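Local structure of nucleoporin nup120 (Schizosaccharomyces pombe, 4GQ2) at residues Y130-A135 with D174-I179; R136-I141 with Y163-F168. The protein serves as a structural constituent of the nuclear pore complex, whose nucleoporins can also act as docking partners for transport factors. All blocks are in the same frame, centred on the assembly; numbering follows the deposited sequence.

How the interactions relate
Both contacts lie in the beta-propeller domain and share the sheet that holds strands 126-133 and 138-143. Interaction 1 joins that sheet to the next one; between its two segments the contact is wholly apolar, and the Y130 hydroxyl bonds S180 O just past them. Y130 and I132 are buried there, M176 and A178 partly exposed. Interaction 2 starts as pairing of strands 138-143 and 160-163 within the sheet and continues into the loop that follows. Backbone bonds and an arginine therefore carry much of interaction 2, which is buried except at R136 and R164. The two meet where A131 O probably accepts a hydrogen bond from Y139 N, and where I132 packs on L138.

Interaction 1. Residues Y130-A135 with D174-I179; sequences YAITHA and DLMAAI
M176 reaches out of strand 173-178 and ends between Y130 and I132 of strand 126-133. Its CB points toward strand 126-133, and with CG anti to the carbonyl carbon (chi1 -48°) the chain continues to I132. CG passes I132 CD1 at 4.0 Å, and SD lies a little closer to the same methyl, at 3.8 Å. A turn about the CG-SD bond (chi3 72°) brings CE between Y130 and I132. There CE packs at 3.6 Å against Y130 CB and at the same distance against I132 CD1, so that one methyl touches both Y130 and I132, two residues apart on the same face of the strand. I132 and M176 run past each other in opposite directions, the I132 end methyl lying along CG, SD and CE of M176.

Nearer the end of strand 173-178, the Y130 ring is met obliquely by the methyl of A178, whose CB lies 3.9 Å from Y130 CE2. The ring runs past A178, with CD2 and CE2 its nearest atoms to the methyl, and its hydroxyl goes on to hydrogen-bond S180 O just beyond the segment. The ring is thereby tied at its polar end while its carbons remain in the apolar layer, where it also touches I184 and meets the ring of Y140.

The two strands run nearly antiparallel, at 166°, but their axes come no closer than 9.2 Å. That spacing is too wide for backbone pairing, and side chains bridge it. D174 and L175 form a classic beta bulge against S187 of strand 183-188, within the sheet of strand 173-178. Face-to-face packing of successive four-stranded antiparallel sheets through apolar side chains is characteristic of neighbouring blades in a beta-propeller.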
loop_
_atom_site.group_PDB
_atom_site.type_symbol
_atom_site.label_atom_id
_atom_site.label_comp_id
_atom_site.label_asym_id
_atom_site.label_seq_id
_atom_site.Cartn_x
_atom_site.Cartn_y
_atom_site.Cartn_z
ATOM N N TYR A 130 25.284 10.705 -26.931
ATOM C CA TYR A 130 25.360 10.444 -28.363
ATOM C C TYR A 130 24.298 9.412 -28.723
ATOM O O TYR A 130 24.233 8.347 -28.106
ATOM C CB TYR A 130 26.725 9.870 -28.740
ATOM C CG TYR A 130 27.919 10.745 -28.444
ATOM C CD1 TYR A 130 28.326 11.736 -29.341
ATOM C CD2 TYR A 130 28.662 10.562 -27.281
ATOM C CE1 TYR A 130 29.430 12.534 -29.073
ATOM C CE2 TYR A 130 29.766 11.355 -27.001
ATOM C CZ TYR A 130 30.147 12.336 -27.898
ATOM O OH TYR A 130 31.246 13.114 -27.619
ATOM N N ALA A 131 23.480 9.724 -29.726
ATOM C CA ALA A 131 22.455 8.807 -30.214
ATOM C C ALA A 131 22.418 8.758 -31.737
ATOM O O ALA A 131 22.469 9.795 -32.403
ATOM C CB ALA A 131 21.091 9.193 -29.666
ATOM N N ILE A 132 22.341 7.543 -32.275
ATOM C CA ILE A 132 22.237 7.323 -33.715
ATOM C C ILE A 132 20.955 6.561 -34.009
ATOM O O ILE A 132 20.656 5.532 -33.384
ATOM C CB ILE A 132 23.460 6.555 -34.281
ATOM C CG1 ILE A 132 24.736 7.398 -34.146
ATOM C CG2 ILE A 132 23.233 6.178 -35.738
ATOM C CD1 ILE A 132 26.032 6.613 -34.206
ATOM N N THR A 133 20.197 7.077 -34.965
ATOM C CA THR A 133 18.923 6.493 -35.322
ATOM C C THR A 133 19.080 5.594 -36.548
ATOM O O THR A 133 20.142 5.570 -37.168
ATOM C CB THR A 133 17.873 7.594 -35.564
ATOM O OG1 THR A 133 18.308 8.447 -36.628
ATOM C CG2 THR A 133 17.693 8.428 -34.303
ATOM N N HIS A 134 18.028 4.848 -36.880
ATOM C CA HIS A 134 18.024 3.971 -38.049
ATOM C C HIS A 134 18.169 4.765 -39.329
ATOM O O HIS A 134 18.601 4.231 -40.355
ATOM C CB HIS A 134 16.761 3.100 -38.070
ATOM C CG HIS A 134 16.697 2.139 -39.240
ATOM N ND1 HIS A 134 16.007 2.410 -40.366
ATOM C CD2 HIS A 134 17.287 0.890 -39.434
ATOM C CE1 HIS A 134 16.139 1.387 -41.233
ATOM N NE2 HIS A 134 16.921 0.458 -40.661
ATOM N N ALA A 135 17.824 6.051 -39.270
ATOM C CA ALA A 135 17.958 6.954 -40.413
ATOM C C ALA A 135 19.378 7.477 -40.551
ATOM O O ALA A 135 19.705 8.144 -41.535
ATOM C CB ALA A 135 16.990 8.111 -40.297
ATOM N N ASP A 174 27.154 0.568 -36.553
ATOM C CA ASP A 174 26.836 -0.659 -35.845
ATOM C C ASP A 174 27.108 -0.569 -34.337
ATOM O O ASP A 174 26.226 -0.838 -33.526
ATOM C CB ASP A 174 27.609 -1.826 -36.464
ATOM C CG ASP A 174 27.060 -3.175 -36.050
ATOM O OD1 ASP A 174 25.836 -3.407 -36.200
ATOM O OD2 ASP A 174 27.862 -4.009 -35.585
ATOM N N LEU A 175 28.328 -0.198 -33.969
ATOM C CA LEU A 175 28.682 -0.062 -32.563
ATOM C C LEU A 175 29.307 1.300 -32.299
ATOM O O LEU A 175 29.928 1.885 -33.191
ATOM C CB LEU A 175 29.626 -1.185 -32.121
ATOM C CG LEU A 175 29.116 -2.634 -32.172
ATOM C CD1 LEU A 175 30.273 -3.617 -32.065
ATOM C CD2 LEU A 175 28.084 -2.907 -31.086
ATOM N N MET A 176 29.118 1.803 -31.080
ATOM C CA MET A 176 29.672 3.091 -30.667
ATOM C C MET A 176 30.529 2.949 -29.420
ATOM O O MET A 176 30.329 2.040 -28.611
ATOM C CB MET A 176 28.567 4.101 -30.355
ATOM C CG MET A 176 27.461 4.225 -31.391
ATOM S SD MET A 176 26.034 5.097 -30.707
ATOM C CE MET A 176 26.624 6.786 -30.612
ATOM N N ALA A 177 31.478 3.867 -29.270
ATOM C CA ALA A 177 32.186 4.052 -28.008
ATOM C C ALA A 177 32.605 5.510 -27.884
ATOM O O ALA A 177 33.503 5.972 -28.594
ATOM C CB ALA A 177 33.393 3.123 -27.903
ATOM N N ALA A 178 31.920 6.232 -27.002
ATOM C CA ALA A 178 32.273 7.602 -26.658
ATOM C C ALA A 178 33.723 7.659 -26.188
ATOM O O ALA A 178 34.148 6.858 -25.356
ATOM C CB ALA A 178 31.344 8.122 -25.569
ATOM N N ILE A 179 34.483 8.596 -26.739
ATOM C CA ILE A 179 35.881 8.778 -26.346
ATOM C C ILE A 179 35.971 9.922 -25.341
ATOM O O ILE A 179 36.796 9.900 -24.426
ATOM C CB ILE A 179 36.779 9.053 -27.579
ATOM C CG1 ILE A 179 36.793 7.845 -28.529
ATOM C CG2 ILE A 179 38.193 9.460 -27.172
ATOM C CD1 ILE A 179 37.027 6.503 -27.862
#

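Interaction 2. Residues R136-I141 with Y163-F168; sequences RVLYYI and YRPISF
R136 NH1 donates to F168 O across 2.9 Å in an almost straight bond (171°), with the acceptor at the edge of the guanidinium and in its plane. The donor is tilted 30° from the plane of the F168 carbonyl. An extended chain from CG to NE carries the group there, and CD passes the same oxygen on the way. Two backbone bonds join L138 and Y163 as an antiparallel hydrogen-bonded pair: L138 N to Y163 O and Y163 N to L138 O, both 2.8 Å.

Around these bonds the side chains close in. The F168 ring turns its edge to the R136 carbonyl, with CD2 3.2 Å from R136 O, while P165 CG sits over the centre of one ring face, 3.6 Å above it. The side chains of L138 and Y163 cross at a slant, L138 CD2 lying 4.1 Å from Y163 CB. Farther along, Y163 presents its ring edge to Y140 CB; the Y140 hydroxyl is bonded to T181 O.

Replacing R136 by alanine removes the guanidinium and CD, which would probably leave F168 O without its NH1 donor and that end of the loop less firmly tied to the turn. The contact joins two chemistries: main-chain pairing where the strand ends, and beyond it an arginine bond to a carbonyl with F168 packed on R136, which help to fasten the loop.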
loop_
_atom_site.group_PDB
_atom_site.type_symbol
_atom_site.label_atom_id
_atom_site.label_comp_id
_atom_site.label_asym_id
_atom_site.label_seq_id
_atom_site.Cartn_x
_atom_site.Cartn_y
_atom_site.Cartn_z
ATOM N N ARG A 136 20.206 7.170 -39.553
ATOM C CA ARG A 136 21.650 7.443 -39.563
ATOM C C ARG A 136 22.034 8.885 -39.277
ATOM O O ARG A 136 23.101 9.334 -39.697
ATOM C CB ARG A 136 22.323 6.953 -40.852
ATOM C CG ARG A 136 22.412 5.445 -40.959
ATOM C CD ARG A 136 23.062 5.039 -42.262
ATOM N NE ARG A 136 22.660 3.696 -42.664
ATOM C CZ ARG A 136 23.185 3.028 -43.687
ATOM N NH1 ARG A 136 24.151 3.572 -44.417
ATOM N NH2 ARG A 136 22.741 1.810 -43.973
ATOM N N VAL A 137 21.171 9.591 -38.546
ATOM C CA VAL A 137 21.502 10.909 -38.000
ATOM C C VAL A 137 22.173 10.743 -36.629
ATOM O O VAL A 137 21.708 9.966 -35.801
ATOM C CB VAL A 137 20.247 11.801 -37.876
ATOM C CG1 VAL A 137 20.617 13.179 -37.358
ATOM C CG2 VAL A 137 19.542 11.932 -39.221
ATOM N N LEU A 138 23.276 11.454 -36.404
ATOM C CA LEU A 138 23.946 11.461 -35.105
ATOM C C LEU A 138 23.487 12.662 -34.283
ATOM O O LEU A 138 23.582 13.811 -34.724
ATOM C CB LEU A 138 25.471 11.484 -35.268
ATOM C CG LEU A 138 26.312 11.855 -34.036
ATOM C CD1 LEU A 138 26.321 10.755 -32.977
ATOM C CD2 LEU A 138 27.737 12.194 -34.441
ATOM N N TYR A 139 22.992 12.390 -33.081
ATOM C CA TYR A 139 22.500 13.445 -32.218
ATOM C C TYR A 139 23.400 13.634 -31.024
ATOM O O TYR A 139 23.852 12.665 -30.421
ATOM C CB TYR A 139 21.085 13.152 -31.763
ATOM C CG TYR A 139 20.069 13.100 -32.878
ATOM C CD1 TYR A 139 19.436 14.263 -33.326
ATOM C CD2 TYR A 139 19.723 11.886 -33.473
ATOM C CE1 TYR A 139 18.490 14.218 -34.344
ATOM C CE2 TYR A 139 18.772 11.830 -34.485
ATOM C CZ TYR A 139 18.159 12.996 -34.917
ATOM O OH TYR A 139 17.218 12.935 -35.925
ATOM N N TYR A 140 23.658 14.894 -30.694
ATOM C CA TYR A 140 24.539 15.245 -29.592
ATOM C C TYR A 140 23.724 16.022 -28.559
ATOM O O TYR A 140 23.494 17.231 -28.713
ATOM C CB TYR A 140 25.725 16.061 -30.118
ATOM C CG TYR A 140 26.748 16.447 -29.078
ATOM C CD1 TYR A 140 27.771 15.576 -28.717
ATOM C CD2 TYR A 140 26.705 17.692 -28.466
ATOM C CE1 TYR A 140 28.721 15.935 -27.773
ATOM C CE2 TYR A 140 27.645 18.061 -27.517
ATOM C CZ TYR A 140 28.647 17.185 -27.173
ATOM O OH TYR A 140 29.570 17.575 -26.224
ATOM N N ILE A 141 23.284 15.309 -27.521
ATOM C CA ILE A 141 22.332 15.842 -26.541
ATOM C C ILE A 141 22.990 16.185 -25.209
ATOM O O ILE A 141 23.606 15.327 -24.568
ATOM C CB ILE A 141 21.155 14.866 -26.303
ATOM C CG1 ILE A 141 20.391 14.608 -27.604
ATOM C CG2 ILE A 141 20.199 15.414 -25.249
ATOM C CD1 ILE A 141 19.576 13.329 -27.588
ATOM N N TYR A 163 23.971 15.983 -36.425
ATOM C CA TYR A 163 25.062 15.773 -37.360
ATOM C C TYR A 163 24.719 14.673 -38.348
ATOM O O TYR A 163 24.099 13.675 -37.980
ATOM C CB TYR A 163 26.331 15.396 -36.608
ATOM C CG TYR A 163 26.835 16.465 -35.670
ATOM C CD1 TYR A 163 27.656 17.496 -36.133
ATOM C CD2 TYR A 163 26.508 16.438 -34.314
ATOM C CE1 TYR A 163 28.133 18.477 -35.271
ATOM C CE2 TYR A 163 26.973 17.417 -33.446
ATOM C CZ TYR A 163 27.787 18.432 -33.928
ATOM O OH TYR A 163 28.253 19.400 -33.070
ATOM N N ARG A 164 25.127 14.868 -39.601
ATOM C CA ARG A 164 24.998 13.843 -40.632
ATOM C C ARG A 164 26.381 13.478 -41.176
ATOM O O ARG A 164 26.811 14.026 -42.192
ATOM C CB ARG A 164 24.085 14.320 -41.763
ATOM C CG ARG A 164 22.605 14.288 -41.428
ATOM C CD ARG A 164 21.785 14.782 -42.605
ATOM N NE ARG A 164 20.352 14.633 -42.370
ATOM C CZ ARG A 164 19.403 15.074 -43.190
ATOM N NH1 ARG A 164 19.718 15.702 -44.317
ATOM N NH2 ARG A 164 18.131 14.888 -42.880
ATOM N N PRO A 165 27.079 12.545 -40.499
ATOM C CA PRO A 165 28.443 12.187 -40.886
ATOM C C PRO A 165 28.467 11.556 -42.269
ATOM O O PRO A 165 27.577 10.777 -42.612
ATOM C CB PRO A 165 28.864 11.162 -39.822
ATOM C CG PRO A 165 27.857 11.289 -38.725
ATOM C CD PRO A 165 26.588 11.683 -39.412
ATOM N N ILE A 166 29.483 11.909 -43.051
ATOM C CA ILE A 166 29.576 11.486 -44.446
ATOM C C ILE A 166 29.729 9.971 -44.568
ATOM O O ILE A 166 29.080 9.350 -45.410
ATOM C CB ILE A 166 30.680 12.272 -45.192
ATOM C CG1 ILE A 166 30.210 13.717 -45.417
ATOM C CG2 ILE A 166 31.030 11.611 -46.522
ATOM C CD1 ILE A 166 31.325 14.718 -45.614
ATOM N N SER A 167 30.535 9.377 -43.689
ATOM C CA SER A 167 30.728 7.924 -43.671
ATOM C C SER A 167 29.435 7.113 -43.473
ATOM O O SER A 167 29.383 5.929 -43.821
ATOM C CB SER A 167 31.775 7.533 -42.626
ATOM O OG SER A 167 31.374 7.917 -41.325
ATOM N N PHE A 168 28.396 7.753 -42.940
ATOM C CA PHE A 168 27.105 7.091 -42.709
ATOM C C PHE A 168 26.292 6.936 -43.993
ATOM O O PHE A 168 25.302 6.205 -44.023
ATOM C CB PHE A 168 26.277 7.860 -41.663
ATOM C CG PHE A 168 26.807 7.761 -40.250
ATOM C CD1 PHE A 168 28.129 7.384 -39.988
ATOM C CD2 PHE A 168 25.990 8.081 -39.176
ATOM C CE1 PHE A 168 28.606 7.311 -38.688
ATOM C CE2 PHE A 168 26.463 8.006 -37.870
ATOM C CZ PHE A 168 27.772 7.624 -37.625
#